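Side-chain contact in polycomb protein Pcl (Drosophila melanogaster, PDB 5OQD), which helps establish Polycomb repression of homeotic genes in the early embryo as a component of the Esc/E(z) histone H3 methyltransferase complex: residues I90-V95 against M144-Q149. Sequence-based numbering, arbitrary orientation.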
loop_
_atom_site.group_PDB
_atom_site.type_symbol
_atom_site.label_atom_id
_atom_site.label_comp_id
_atom_site.label_asym_id
_atom_site.label_seq_id
_atom_site.Cartn_x
_atom_site.Cartn_y
_atom_site.Cartn_z
ATOM N N ILE B 90 2.550 -8.020 0.017
ATOM C CA ILE B 90 1.727 -7.416 1.048
ATOM C C ILE B 90 0.744 -8.383 1.681
ATOM O O ILE B 90 0.287 -9.320 1.054
ATOM C CB ILE B 90 0.949 -6.207 0.509
ATOM C CG1 ILE B 90 -0.174 -6.667 -0.407
ATOM C CG2 ILE B 90 1.878 -5.270 -0.230
ATOM C CD1 ILE B 90 -1.282 -5.657 -0.535
ATOM N N GLU B 91 0.468 -8.156 2.954
ATOM C CA GLU B 91 -0.498 -8.927 3.717
ATOM C C GLU B 91 -1.944 -8.458 3.564
ATOM O O GLU B 91 -2.222 -7.454 2.923
ATOM C CB GLU B 91 -0.100 -8.983 5.186
ATOM C CG GLU B 91 0.600 -10.275 5.565
ATOM C CD GLU B 91 -0.369 -11.369 5.978
ATOM O OE1 GLU B 91 -1.471 -11.445 5.401
ATOM O OE2 GLU B 91 -0.030 -12.152 6.887
ATOM N N TRP B 92 -2.857 -9.214 4.163
ATOM C CA TRP B 92 -4.285 -8.927 4.115
ATOM C C TRP B 92 -4.634 -7.580 4.726
ATOM O O TRP B 92 -5.530 -6.906 4.258
ATOM C CB TRP B 92 -5.085 -10.043 4.786
ATOM C CG TRP B 92 -5.210 -11.239 3.925
ATOM C CD1 TRP B 92 -4.801 -12.498 4.212
ATOM C CD2 TRP B 92 -5.766 -11.286 2.612
ATOM N NE1 TRP B 92 -5.068 -13.330 3.163
ATOM C CE2 TRP B 92 -5.665 -12.607 2.167
ATOM C CE3 TRP B 92 -6.340 -10.337 1.770
ATOM C CZ2 TRP B 92 -6.112 -13.004 0.921
ATOM C CZ3 TRP B 92 -6.784 -10.735 0.538
ATOM C CH2 TRP B 92 -6.670 -12.053 0.123
ATOM N N VAL B 93 -3.944 -7.194 5.784
ATOM C CA VAL B 93 -4.210 -5.913 6.407
ATOM C C VAL B 93 -3.949 -4.794 5.412
ATOM O O VAL B 93 -4.673 -3.812 5.375
ATOM C CB VAL B 93 -3.346 -5.697 7.660
ATOM C CG1 VAL B 93 -1.886 -5.947 7.349
ATOM C CG2 VAL B 93 -3.537 -4.295 8.200
ATOM N N ASP B 94 -2.898 -4.941 4.618
ATOM C CA ASP B 94 -2.578 -3.980 3.574
ATOM C C ASP B 94 -3.657 -3.907 2.495
ATOM O O ASP B 94 -4.003 -2.835 2.026
ATOM C CB ASP B 94 -1.215 -4.299 2.964
ATOM C CG ASP B 94 -0.132 -4.445 4.010
ATOM O OD1 ASP B 94 -0.130 -3.667 4.973
ATOM O OD2 ASP B 94 0.718 -5.337 3.871
ATOM N N VAL B 95 -4.189 -5.057 2.114
ATOM C CA VAL B 95 -5.286 -5.137 1.157
ATOM C C VAL B 95 -6.540 -4.458 1.705
ATOM O O VAL B 95 -7.213 -3.708 0.995
ATOM C CB VAL B 95 -5.609 -6.601 0.807
ATOM C CG1 VAL B 95 -6.873 -6.683 -0.037
ATOM C CG2 VAL B 95 -4.435 -7.245 0.092
ATOM N N MET B 144 -13.086 -15.225 3.947
ATOM C CA MET B 144 -13.968 -14.393 4.759
ATOM C C MET B 144 -13.549 -14.388 6.225
ATOM O O MET B 144 -13.438 -13.328 6.843
ATOM C CB MET B 144 -15.417 -14.870 4.635
ATOM C CG MET B 144 -16.208 -14.186 3.538
ATOM S SD MET B 144 -16.404 -12.424 3.856
ATOM C CE MET B 144 -17.098 -12.462 5.507
ATOM N N GLU B 145 -13.320 -15.577 6.774
ATOM C CA GLU B 145 -12.925 -15.715 8.170
ATOM C C GLU B 145 -11.556 -15.095 8.422
ATOM O O GLU B 145 -11.319 -14.500 9.471
ATOM C CB GLU B 145 -12.916 -17.188 8.583
ATOM C CG GLU B 145 -14.260 -17.885 8.435
ATOM C CD GLU B 145 -15.341 -17.271 9.306
ATOM O OE1 GLU B 145 -15.009 -16.700 10.368
ATOM O OE2 GLU B 145 -16.527 -17.355 8.926
ATOM N N ARG B 146 -10.659 -15.244 7.453
ATOM C CA ARG B 146 -9.329 -14.659 7.547
ATOM C C ARG B 146 -9.409 -13.133 7.563
ATOM O O ARG B 146 -8.669 -12.475 8.293
ATOM C CB ARG B 146 -8.446 -15.139 6.391
ATOM C CG ARG B 146 -7.082 -14.468 6.323
ATOM C CD ARG B 146 -6.314 -14.619 7.629
ATOM N NE ARG B 146 -5.850 -15.985 7.847
ATOM C CZ ARG B 146 -5.294 -16.411 8.975
ATOM N NH1 ARG B 146 -5.141 -15.579 9.996
ATOM N NH2 ARG B 146 -4.896 -17.671 9.087
ATOM N N LEU B 147 -10.319 -12.580 6.766
ATOM C CA LEU B 147 -10.501 -11.133 6.709
ATOM C C LEU B 147 -11.174 -10.602 7.970
ATOM O O LEU B 147 -10.835 -9.522 8.455
ATOM C CB LEU B 147 -11.321 -10.739 5.479
ATOM C CG LEU B 147 -10.625 -10.867 4.124
ATOM C CD1 LEU B 147 -11.532 -10.380 3.003
ATOM C CD2 LEU B 147 -9.307 -10.107 4.122
ATOM N N LYS B 148 -12.133 -11.363 8.491
ATOM C CA LYS B 148 -12.817 -10.997 9.728
ATOM C C LYS B 148 -11.835 -10.909 10.888
ATOM O O LYS B 148 -11.880 -9.973 11.685
ATOM C CB LYS B 148 -13.921 -12.004 10.062
ATOM C CG LYS B 148 -15.217 -11.807 9.291
ATOM C CD LYS B 148 -16.254 -12.835 9.715
ATOM C CE LYS B 148 -17.605 -12.563 9.075
ATOM N NZ LYS B 148 -18.588 -13.640 9.386
ATOM N N GLN B 149 -10.945 -11.892 10.973
ATOM C CA GLN B 149 -9.977 -11.957 12.060
ATOM C C GLN B 149 -8.921 -10.864 11.940
ATOM O O GLN B 149 -8.505 -10.282 12.944
ATOM C CB GLN B 149 -9.308 -13.329 12.099
ATOM C CG GLN B 149 -8.406 -13.534 13.299
ATOM C CD GLN B 149 -9.120 -13.262 14.608
ATOM O OE1 GLN B 149 -10.290 -13.606 14.776
ATOM N NE2 GLN B 149 -8.420 -12.630 15.543
#
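W92 and its partners L147 and R146 make an apolar helix-to-helix contact, in which the indole at the start of helix 92-104 packs on helix 140-153. L147 supplies one branch: its CD2 methyl rides 3.5 Å above the plane of the W92 ring, displaced toward the rim, and comes within 3.8 Å of W92 CE3. The pyrrole side of the ring meets the aliphatic root of an arginine, R146 CG lying 3.7 Å from W92 CD1. R146 CG stands anti to the backbone N (chi1 174°), which sends its chain to the indole; the guanidinium, although its plane is about 4° from the ring's, lies beyond the contact and does not stack on it. Both helices belong to the winged-helix domain that follows the second PHD finger, and the indole is buried in its helical part, also touching L143, T150 and W135. A serine in place of W92 would probably leave the L147 methyl and the R146 CG methylene without their apolar cover and open a gap between the helices. The backbone of W92 is anchored at the helix N-terminus, where W92 N donates to E91 OE1 at 2.9 Å, while E91, the N-cap residue, gives its N to D94 OD2 at 3.0 Å, one half of a capping box.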